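Local coordinates for protein peptide methionine sulfoxide reductase MsrA (Corynebacterium diphtheriae, PDB 4D7L) that reduces methionine (S)-sulfoxide in oxidised proteins back to methionine, probably acting as a repair enzyme that works by thiol-disulfide exchange, at residues Val44-Arg58 / Tyr207-Lys220. Residues are numbered along the deposited sequence; the frame is centred on the assembly and turned at random.
Sequences VLPNPQPHAVLGTLR and YYMAEDEHQQYLHK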
ATOM      1  N   VAL A  44      -9.157   8.408  12.063  1.00 18.65           N
ATOM      2  CA  VAL A  44      -9.899   7.253  12.503  1.00 20.39           C
ATOM      3  C   VAL A  44      -9.137   6.532  13.619  1.00 23.54           C
ATOM      4  O   VAL A  44      -9.730   6.010  14.574  1.00 23.54           O
ATOM      5  CB  VAL A  44     -10.121   6.307  11.297  1.00 26.56           C
ATOM      6  CG1 VAL A  44     -10.488   4.924  11.749  1.00 28.02           C
ATOM      7  CG2 VAL A  44     -11.187   6.890  10.344  1.00 22.50           C
ATOM      8  N   LEU A  45      -7.812   6.588  13.542  1.00 18.71           N
ATOM      9  CA  LEU A  45      -6.950   5.993  14.562  1.00 17.25           C
ATOM     10  C   LEU A  45      -5.988   7.073  15.082  1.00 21.23           C
ATOM     11  O   LEU A  45      -4.833   7.138  14.659  1.00 21.35           O
ATOM     12  CB  LEU A  45      -6.177   4.807  13.953  1.00 20.10           C
ATOM     13  CG  LEU A  45      -5.146   4.058  14.812  1.00 23.77           C
ATOM     14  CD1 LEU A  45      -5.774   3.621  16.095  1.00 20.79           C
ATOM     15  CD2 LEU A  45      -4.542   2.845  14.048  1.00 17.37           C
ATOM     16  N   PRO A  46      -6.455   7.928  15.993  1.00 18.70           N
ATOM     17  CA  PRO A  46      -5.604   9.059  16.373  1.00 23.22           C
ATOM     18  C   PRO A  46      -4.380   8.651  17.200  1.00 31.53           C
ATOM     19  O   PRO A  46      -3.361   9.338  17.141  1.00 38.75           O
ATOM     20  CB  PRO A  46      -6.542   9.930  17.209  1.00 26.41           C
ATOM     21  CG  PRO A  46      -7.559   8.973  17.753  1.00 24.98           C
ATOM     22  CD  PRO A  46      -7.762   7.960  16.659  1.00 21.12           C
ATOM     23  N   ASN A  47      -4.472   7.533  17.911  0.84 20.81           N
ATOM     24  CA  ASN A  47      -3.396   7.093  18.784  0.84 25.78           C
ATOM     25  C   ASN A  47      -2.988   5.634  18.539  0.84 19.58           C
ATOM     26  O   ASN A  47      -3.350   4.754  19.292  0.84 22.97           O
ATOM     27  CB  ASN A  47      -3.802   7.328  20.233  0.84 32.84           C
ATOM     28  CG  ASN A  47      -3.938   8.818  20.546  0.84 46.62           C
ATOM     29  OD1 ASN A  47      -3.093   9.621  20.145  0.84 47.28           O
ATOM     30  ND2 ASN A  47      -5.024   9.195  21.209  0.84 51.01           N
ATOM     31  N   PRO A  48      -2.272   5.387  17.440  1.00 25.55           N
ATOM     32  CA  PRO A  48      -1.845   4.032  17.065  1.00 29.74           C
ATOM     33  C   PRO A  48      -0.968   3.410  18.150  1.00 24.77           C
ATOM     34  O   PRO A  48      -0.229   4.118  18.830  1.00 23.92           O
ATOM     35  CB  PRO A  48      -1.040   4.253  15.786  1.00 30.60           C
ATOM     36  CG  PRO A  48      -0.586   5.683  15.878  1.00 31.43           C
ATOM     37  CD  PRO A  48      -1.688   6.415  16.561  1.00 26.79           C
ATOM     38  N   GLN A  49      -1.072   2.102  18.327  1.00 27.06           N
ATOM     39  CA  GLN A  49      -0.259   1.402  19.307  1.00 24.08           C
ATOM     40  C   GLN A  49       1.038   0.989  18.631  1.00 19.51           C
ATOM     41  O   GLN A  49       1.093   0.909  17.406  1.00 21.56           O
ATOM     42  CB  GLN A  49      -1.003   0.179  19.852  1.00 36.03           C
ATOM     43  CG  GLN A  49      -2.278   0.533  20.576  1.00 49.78           C
ATOM     44  CD  GLN A  49      -2.010   1.429  21.777  1.00 60.45           C
ATOM     45  OE1 GLN A  49      -1.326   1.035  22.727  1.00 58.22           O
ATOM     46  NE2 GLN A  49      -2.525   2.657  21.724  1.00 63.99           N
ATOM     47  N   PRO A  50       2.089   0.741  19.419  1.00 19.39           N
ATOM     48  CA  PRO A  50       3.350   0.252  18.859  1.00 24.96           C
ATOM     49  C   PRO A  50       3.141  -0.980  18.003  1.00 23.68           C
ATOM     50  O   PRO A  50       2.268  -1.795  18.314  1.00 24.12           O
ATOM     51  CB  PRO A  50       4.176  -0.087  20.100  1.00 22.90           C
ATOM     52  CG  PRO A  50       3.659   0.830  21.152  1.00 29.66           C
ATOM     53  CD  PRO A  50       2.181   0.960  20.876  1.00 23.56           C
ATOM     54  N   HIS A  51       3.907  -1.070  16.923  1.00 19.55           N
ATOM     55  CA  HIS A  51       3.854  -2.176  15.968  1.00 19.01           C
ATOM     56  C   HIS A  51       3.887  -3.522  16.712  1.00 17.35           C
ATOM     57  O   HIS A  51       4.753  -3.746  17.560  1.00 19.66           O
ATOM     58  CB  HIS A  51       5.045  -2.070  15.015  1.00 15.94           C
ATOM     59  CG  HIS A  51       4.910  -2.861  13.749  1.00 19.21           C
ATOM     60  ND1 HIS A  51       5.197  -4.210  13.680  1.00 19.20           N
ATOM     61  CD2 HIS A  51       4.613  -2.473  12.486  1.00 15.14           C
ATOM     62  CE1 HIS A  51       5.039  -4.627  12.435  1.00 18.68           C
ATOM     63  NE2 HIS A  51       4.672  -3.594  11.692  1.00 21.75           N
ATOM     64  N   ALA A  52       2.953  -4.410  16.381  1.00 21.33           N
ATOM     65  CA  ALA A  52       2.790  -5.674  17.100  1.00 21.78           C
ATOM     66  C   ALA A  52       4.006  -6.588  16.982  1.00 23.92           C
ATOM     67  O   ALA A  52       4.224  -7.464  17.827  1.00 19.54           O
ATOM     68  CB  ALA A  52       1.528  -6.397  16.612  1.00 20.45           C
ATOM     69  N   VAL A  53       4.798  -6.412  15.928  1.00 17.26           N
ATOM     70  CA  VAL A  53       5.999  -7.251  15.766  1.00 16.85           C
ATOM     71  C   VAL A  53       7.279  -6.459  16.057  1.00 17.25           C
ATOM     72  O   VAL A  53       8.189  -6.913  16.752  1.00 18.96           O
ATOM     73  CB  VAL A  53       6.062  -7.824  14.327  1.00 21.75           C
ATOM     74  CG1 VAL A  53       7.272  -8.755  14.178  1.00 25.04           C
ATOM     75  CG2 VAL A  53       4.763  -8.598  14.025  1.00 19.96           C
ATOM     76  N   LEU A  54       7.340  -5.261  15.492  1.00 19.16           N
ATOM     77  CA  LEU A  54       8.560  -4.457  15.539  1.00 18.68           C
ATOM     78  C   LEU A  54       8.659  -3.598  16.809  1.00 26.11           C
ATOM     79  O   LEU A  54       9.747  -3.168  17.197  1.00 25.41           O
ATOM     80  CB  LEU A  54       8.634  -3.573  14.288  1.00 18.70           C
ATOM     81  CG  LEU A  54       8.665  -4.271  12.928  1.00 26.05           C
ATOM     82  CD1 LEU A  54       8.724  -3.259  11.765  1.00 22.05           C
ATOM     83  CD2 LEU A  54       9.843  -5.232  12.847  1.00 32.85           C
ATOM     84  N   GLY A  55       7.520  -3.347  17.446  1.00 20.56           N
ATOM     85  CA  GLY A  55       7.494  -2.627  18.713  1.00 19.78           C
ATOM     86  C   GLY A  55       7.700  -1.123  18.567  1.00 23.09           C
ATOM     87  O   GLY A  55       7.919  -0.420  19.557  1.00 23.73           O
ATOM     88  N   THR A  56       7.590  -0.621  17.340  1.00 19.99           N
ATOM     89  CA  THR A  56       7.937   0.776  17.061  1.00 21.89           C
ATOM     90  C   THR A  56       6.731   1.657  16.737  1.00 24.29           C
ATOM     91  O   THR A  56       5.621   1.153  16.511  1.00 18.48           O
ATOM     92  CB  THR A  56       8.935   0.850  15.882  1.00 18.93           C
ATOM     93  OG1 THR A  56       8.419   0.082  14.788  1.00 20.77           O
ATOM     94  CG2 THR A  56      10.289   0.263  16.303  1.00 22.78           C
ATOM     95  N   LEU A  57       6.950   2.975  16.714  1.00 25.98           N
ATOM     96  CA  LEU A  57       5.991   3.910  16.098  1.00 24.33           C
ATOM     97  C   LEU A  57       6.702   4.706  15.026  1.00 29.63           C
ATOM     98  O   LEU A  57       7.907   4.634  14.960  1.00 23.56           O
ATOM     99  CB  LEU A  57       5.393   4.859  17.128  1.00 25.47           C
ATOM    100  CG  LEU A  57       4.412   4.252  18.120  1.00 27.98           C
ATOM    101  CD1 LEU A  57       4.168   5.217  19.281  1.00 33.25           C
ATOM    102  CD2 LEU A  57       3.111   3.881  17.401  1.00 27.78           C
ATOM    103  N   ARG A  58       5.999   5.482  14.200  1.00 23.09           N
ATOM    104  CA  ARG A  58       6.698   6.200  13.125  1.00 20.83           C
ATOM    105  C   ARG A  58       7.520   7.345  13.715  1.00 24.89           C
ATOM    106  O   ARG A  58       7.363   7.694  14.883  1.00 29.02           O
ATOM    107  CB  ARG A  58       5.716   6.741  12.074  1.00 26.00           C
ATOM    108  CG  ARG A  58       4.995   8.048  12.466  1.00 27.32           C
ATOM    109  CD  ARG A  58       4.116   8.569  11.334  1.00 30.35           C
ATOM    110  NE  ARG A  58       3.221   7.534  10.803  1.00 26.18           N
ATOM    111  CZ  ARG A  58       1.976   7.336  11.221  1.00 27.90           C
ATOM    112  NH1 ARG A  58       1.460   8.125  12.161  1.00 29.64           N
ATOM    113  NH2 ARG A  58       1.240   6.370  10.687  1.00 23.35           N
ATOM    114  N   TYR A 207      -1.729  10.509   3.807  1.00 16.43           N
ATOM    115  CA  TYR A 207      -2.000   9.104   4.080  1.00 18.29           C
ATOM    116  C   TYR A 207      -2.839   9.000   5.345  1.00 17.32           C
ATOM    117  O   TYR A 207      -2.584   9.715   6.316  1.00 18.09           O
ATOM    118  CB  TYR A 207      -0.674   8.347   4.241  1.00 15.57           C
ATOM    119  CG  TYR A 207      -0.738   6.987   4.895  1.00 19.82           C
ATOM    120  CD1 TYR A 207      -1.138   5.870   4.163  1.00 16.91           C
ATOM    121  CD2 TYR A 207      -0.314   6.801   6.227  1.00 15.09           C
ATOM    122  CE1 TYR A 207      -1.162   4.597   4.737  1.00 14.62           C
ATOM    123  CE2 TYR A 207      -0.339   5.515   6.818  1.00 15.27           C
ATOM    124  CZ  TYR A 207      -0.749   4.433   6.061  1.00 17.60           C
ATOM    125  OH  TYR A 207      -0.761   3.173   6.616  1.00 18.82           O
ATOM    126  N   TYR A 208      -3.826   8.106   5.334  1.00 14.03           N
ATOM    127  CA  TYR A 208      -4.739   7.943   6.465  1.00 18.54           C
ATOM    128  C   TYR A 208      -4.650   6.531   7.004  1.00 14.91           C
ATOM    129  O   TYR A 208      -4.859   5.581   6.256  1.00 18.65           O
ATOM    130  CB  TYR A 208      -6.194   8.234   6.033  1.00 17.52           C
ATOM    131  CG  TYR A 208      -6.365   9.607   5.439  1.00 13.76           C
ATOM    132  CD1 TYR A 208      -6.362  10.743   6.263  1.00 17.13           C
ATOM    133  CD2 TYR A 208      -6.526   9.779   4.062  1.00 17.45           C
ATOM    134  CE1 TYR A 208      -6.528  12.025   5.735  1.00 19.26           C
ATOM    135  CE2 TYR A 208      -6.682  11.065   3.524  1.00 20.60           C
ATOM    136  CZ  TYR A 208      -6.686  12.171   4.361  1.00 20.97           C
ATOM    137  OH  TYR A 208      -6.861  13.435   3.822  1.00 19.53           O
ATOM    138  N   MET A 209      -4.343   6.389   8.287  1.00 16.29           N
ATOM    139  CA  MET A 209      -4.244   5.052   8.863  1.00 17.98           C
ATOM    140  C   MET A 209      -5.589   4.377   8.950  1.00 17.69           C
ATOM    141  O   MET A 209      -6.572   5.014   9.315  1.00 18.37           O
ATOM    142  CB  MET A 209      -3.632   5.094  10.266  1.00 21.60           C
ATOM    143  CG  MET A 209      -2.200   5.536  10.345  1.00 25.49           C
ATOM    144  SD  MET A 209      -1.605   5.339  12.055  1.00 26.21           S
ATOM    145  CE  MET A 209      -1.348   3.581  12.170  1.00 26.38           C
ATOM    146  N   ALA A 210      -5.615   3.072   8.667  1.00 16.07           N
ATOM    147  CA  ALA A 210      -6.797   2.252   8.889  1.00 18.96           C
ATOM    148  C   ALA A 210      -7.007   2.006  10.389  1.00 20.57           C
ATOM    149  O   ALA A 210      -6.096   2.237  11.185  1.00 19.29           O
ATOM    150  CB  ALA A 210      -6.661   0.920   8.134  1.00 17.85           C
ATOM    151  N   GLU A 211      -8.191   1.510  10.752  1.00 16.76           N
ATOM    152  CA  GLU A 211      -8.523   1.149  12.121  1.00 17.41           C
ATOM    153  C   GLU A 211      -7.466   0.252  12.762  1.00 19.21           C
ATOM    154  O   GLU A 211      -6.760  -0.475  12.073  1.00 19.15           O
ATOM    155  CB  GLU A 211      -9.883   0.417  12.156  1.00 18.63           C
ATOM    156  CG  GLU A 211     -11.099   1.331  11.854  1.00 19.84           C
ATOM    157  CD  GLU A 211     -11.391   1.509  10.349  1.00 26.78           C
ATOM    158  OE1 GLU A 211     -10.535   1.184   9.493  1.00 21.23           O
ATOM    159  OE2 GLU A 211     -12.496   1.984  10.029  1.00 25.28           O
ATOM    160  N   ASP A 212      -7.372   0.300  14.083  1.00 18.32           N
ATOM    161  CA  ASP A 212      -6.397  -0.504  14.833  1.00 17.68           C
ATOM    162  C   ASP A 212      -6.402  -2.007  14.495  1.00 18.82           C
ATOM    163  O   ASP A 212      -5.349  -2.664  14.439  1.00 17.12           O
ATOM    164  CB  ASP A 212      -6.656  -0.312  16.334  1.00 18.93           C
ATOM    165  CG  ASP A 212      -5.685  -1.102  17.206  1.00 34.02           C
ATOM    166  OD1 ASP A 212      -4.472  -0.784  17.201  1.00 38.40           O
ATOM    167  OD2 ASP A 212      -6.145  -2.039  17.890  1.00 35.08           O
ATOM    168  N   GLU A 213      -7.591  -2.550  14.265  1.00 20.07           N
ATOM    169  CA  GLU A 213      -7.753  -3.967  13.959  1.00 20.91           C
ATOM    170  C   GLU A 213      -6.972  -4.392  12.724  1.00 21.26           C
ATOM    171  O   GLU A 213      -6.543  -5.549  12.627  1.00 20.19           O
ATOM    172  CB  GLU A 213      -9.248  -4.312  13.759  1.00 24.39           C
ATOM    173  CG  GLU A 213     -10.063  -4.268  15.043  1.00 40.66           C
ATOM    174  CD  GLU A 213     -10.415  -2.842  15.529  1.00 51.75           C
ATOM    175  OE1 GLU A 213     -10.235  -1.848  14.782  1.00 35.42           O
ATOM    176  OE2 GLU A 213     -10.874  -2.722  16.689  1.00 61.93           O
ATOM    177  N   HIS A 214      -6.813  -3.481  11.761  1.00 16.41           N
ATOM    178  CA  HIS A 214      -6.073  -3.798  10.525  1.00 18.17           C
ATOM    179  C   HIS A 214      -4.552  -3.798  10.695  1.00 17.60           C
ATOM    180  O   HIS A 214      -3.832  -4.410   9.897  1.00 19.72           O
ATOM    181  CB  HIS A 214      -6.443  -2.798   9.406  1.00 18.25           C
ATOM    182  CG  HIS A 214      -7.852  -2.951   8.925  1.00 19.01           C
ATOM    183  ND1 HIS A 214      -8.201  -3.833   7.925  1.00 15.61           N
ATOM    184  CD2 HIS A 214      -9.003  -2.368   9.336  1.00 17.93           C
ATOM    185  CE1 HIS A 214      -9.509  -3.788   7.738  1.00 19.30           C
ATOM    186  NE2 HIS A 214     -10.018  -2.890   8.565  1.00 18.85           N
ATOM    187  N   GLN A 215      -4.061  -3.077  11.694  1.00 16.90           N
ATOM    188  CA  GLN A 215      -2.618  -2.931  11.887  1.00 17.67           C
ATOM    189  C   GLN A 215      -2.030  -4.255  12.315  1.00 18.19           C
ATOM    190  O   GLN A 215      -2.423  -4.791  13.334  1.00 19.02           O
ATOM    191  CB  GLN A 215      -2.325  -1.839  12.927  1.00 16.93           C
ATOM    192  CG  GLN A 215      -3.036  -0.510  12.609  1.00 13.76           C
ATOM    193  CD  GLN A 215      -2.603   0.079  11.255  1.00 17.64           C
ATOM    194  OE1 GLN A 215      -1.462  -0.106  10.836  1.00 17.95           O
ATOM    195  NE2 GLN A 215      -3.503   0.821  10.589  1.00 17.99           N
ATOM    196  N   GLN A 216      -1.115  -4.787  11.513  1.00 18.33           N
ATOM    197  CA  GLN A 216      -0.533  -6.116  11.745  1.00 13.85           C
ATOM    198  C   GLN A 216      -1.605  -7.184  11.921  1.00 16.91           C
ATOM    199  O   GLN A 216      -1.474  -8.087  12.745  1.00 21.22           O
ATOM    200  CB  GLN A 216       0.398  -6.097  12.965  1.00 22.14           C
ATOM    201  CG  GLN A 216       1.581  -5.132  12.821  1.00 18.32           C
ATOM    202  CD  GLN A 216       1.261  -3.745  13.351  1.00 17.59           C
ATOM    203  OE1 GLN A 216       0.953  -3.585  14.531  1.00 19.78           O
ATOM    204  NE2 GLN A 216       1.330  -2.741  12.483  1.00 17.74           N
ATOM    205  N   TYR A 217      -2.665  -7.077  11.128  1.00 17.91           N
ATOM    206  CA  TYR A 217      -3.787  -8.006  11.213  1.00 18.47           C
ATOM    207  C   TYR A 217      -3.373  -9.482  11.219  1.00 15.78           C
ATOM    208  O   TYR A 217      -3.864 -10.279  12.025  1.00 16.85           O
ATOM    209  CB  TYR A 217      -4.747  -7.758  10.037  1.00 17.53           C
ATOM    210  CG  TYR A 217      -5.911  -8.713  10.009  1.00 18.70           C
ATOM    211  CD1 TYR A 217      -6.975  -8.565  10.884  1.00 21.73           C
ATOM    212  CD2 TYR A 217      -5.957  -9.768   9.082  1.00 22.05           C
ATOM    213  CE1 TYR A 217      -8.055  -9.448  10.857  1.00 23.81           C
ATOM    214  CE2 TYR A 217      -7.033 -10.654   9.050  1.00 20.46           C
ATOM    215  CZ  TYR A 217      -8.077 -10.487   9.939  1.00 22.07           C
ATOM    216  OH  TYR A 217      -9.144 -11.363   9.912  1.00 23.93           O
ATOM    217  N   LEU A 218      -2.482  -9.844  10.306  1.00 16.24           N
ATOM    218  CA  LEU A 218      -2.122 -11.246  10.151  1.00 18.20           C
ATOM    219  C   LEU A 218      -1.316 -11.757  11.333  1.00 20.27           C
ATOM    220  O   LEU A 218      -1.337 -12.951  11.631  1.00 21.57           O
ATOM    221  CB  LEU A 218      -1.346 -11.446   8.859  1.00 20.28           C
ATOM    222  CG  LEU A 218      -2.170 -11.156   7.607  1.00 19.38           C
ATOM    223  CD1 LEU A 218      -1.302 -11.392   6.377  1.00 19.98           C
ATOM    224  CD2 LEU A 218      -3.452 -12.019   7.573  1.00 16.85           C
ATOM    225  N   HIS A 219      -0.604 -10.864  12.013  1.00 20.58           N
ATOM    226  CA  HIS A 219       0.086 -11.271  13.237  1.00 19.93           C
ATOM    227  C   HIS A 219      -0.898 -11.449  14.405  1.00 22.21           C
ATOM    228  O   HIS A 219      -0.823 -12.422  15.161  1.00 21.97           O
ATOM    229  CB  HIS A 219       1.166 -10.257  13.624  1.00 22.96           C
ATOM    230  CG  HIS A 219       1.921 -10.650  14.862  1.00 23.58           C
ATOM    231  ND1 HIS A 219       2.955 -11.560  14.837  1.00 25.37           N
ATOM    232  CD2 HIS A 219       1.738 -10.319  16.159  1.00 26.60           C
ATOM    233  CE1 HIS A 219       3.403 -11.746  16.069  1.00 29.04           C
ATOM    234  NE2 HIS A 219       2.686 -10.996  16.890  1.00 26.46           N
ATOM    235  N   LYS A 220      -1.797 -10.485  14.568  1.00 18.30           N
ATOM    236  CA  LYS A 220      -2.774 -10.508  15.653  1.00 20.75           C
ATOM    237  C   LYS A 220      -3.769 -11.644  15.497  1.00 26.32           C
ATOM    238  O   LYS A 220      -4.254 -12.182  16.487  1.00 26.77           O
ATOM    239  CB  LYS A 220      -3.550  -9.181  15.711  1.00 21.62           C
ATOM    240  CG  LYS A 220      -2.710  -7.971  16.125  1.00 21.19           C
ATOM    241  CD  LYS A 220      -3.485  -6.676  15.874  1.00 17.54           C
ATOM    242  CE  LYS A 220      -2.701  -5.441  16.293  1.00 22.38           C
ATOM    243  NZ  LYS A 220      -3.451  -4.210  15.844  1.00 17.31           N
TER
HETATM  244  O   HOH W   1      -6.338   7.122  11.217  1.00 18.06           O
HETATM  245  O   HOH W   2      -0.373  -1.701  15.902  1.00 31.08           O
HETATM  246  O   HOH W   3      -2.395   0.618  16.223  1.00 31.50           O
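Leu45 CA comes within 5.6 Å of Glu211 CA and Ala52 CA within 6.3 Å of Gln216 CA, and between these two approaches the irregular loop 44-58 follows the chain from the edge strand 208-209 to the first turn of helix 217-220. No backbone-to-backbone bond spans the gap; Ala52 N donates instead to the side-chain oxygen Gln216 OE1 at 2.8 Å, nearly straight but from above the carbonyl plane. Elsewhere water mediates, one molecule joining Leu45 N to Met209 O, another Gln49 N to Asp212 OD1.

The N-cap residue Gln216 carries the helix end of the contact. Its chain bends at chi2 (91°), which lays the amide on one face of the His51 ring. The two planes are 24° apart; Leu54 CG lies against the opposite face, toward the rim. The imidazole is fixed at both nitrogens: ND1 accepts from the amides of Val53 and Leu54, both tilted out of the ring plane, and NE2 hydrogen-bonds to Thr89. Beyond it, Val53 CG2 rests on a face of the His219 ring, 3.7 Å from its centroid.

At the strand end the packing is mainly apolar. Met209 CE touches both Pro48 CB and Leu45 CD2, at 3.7 and 3.8 Å, which meet it from the same general side, while Val44 CG1 leans on Glu211 CG. Arg58 NH2 approaches Met209 SD in the guanidinium plane, a weak bond of 3.3 Å, its NE being held by Glu118.

The lesson of this MsrA example is that a loop without regular structure can be fastened to an edge strand and to the helix start that follows it by mixed means: a buried glutamine with both ends of its amide engaged, methionine packing and bridging waters.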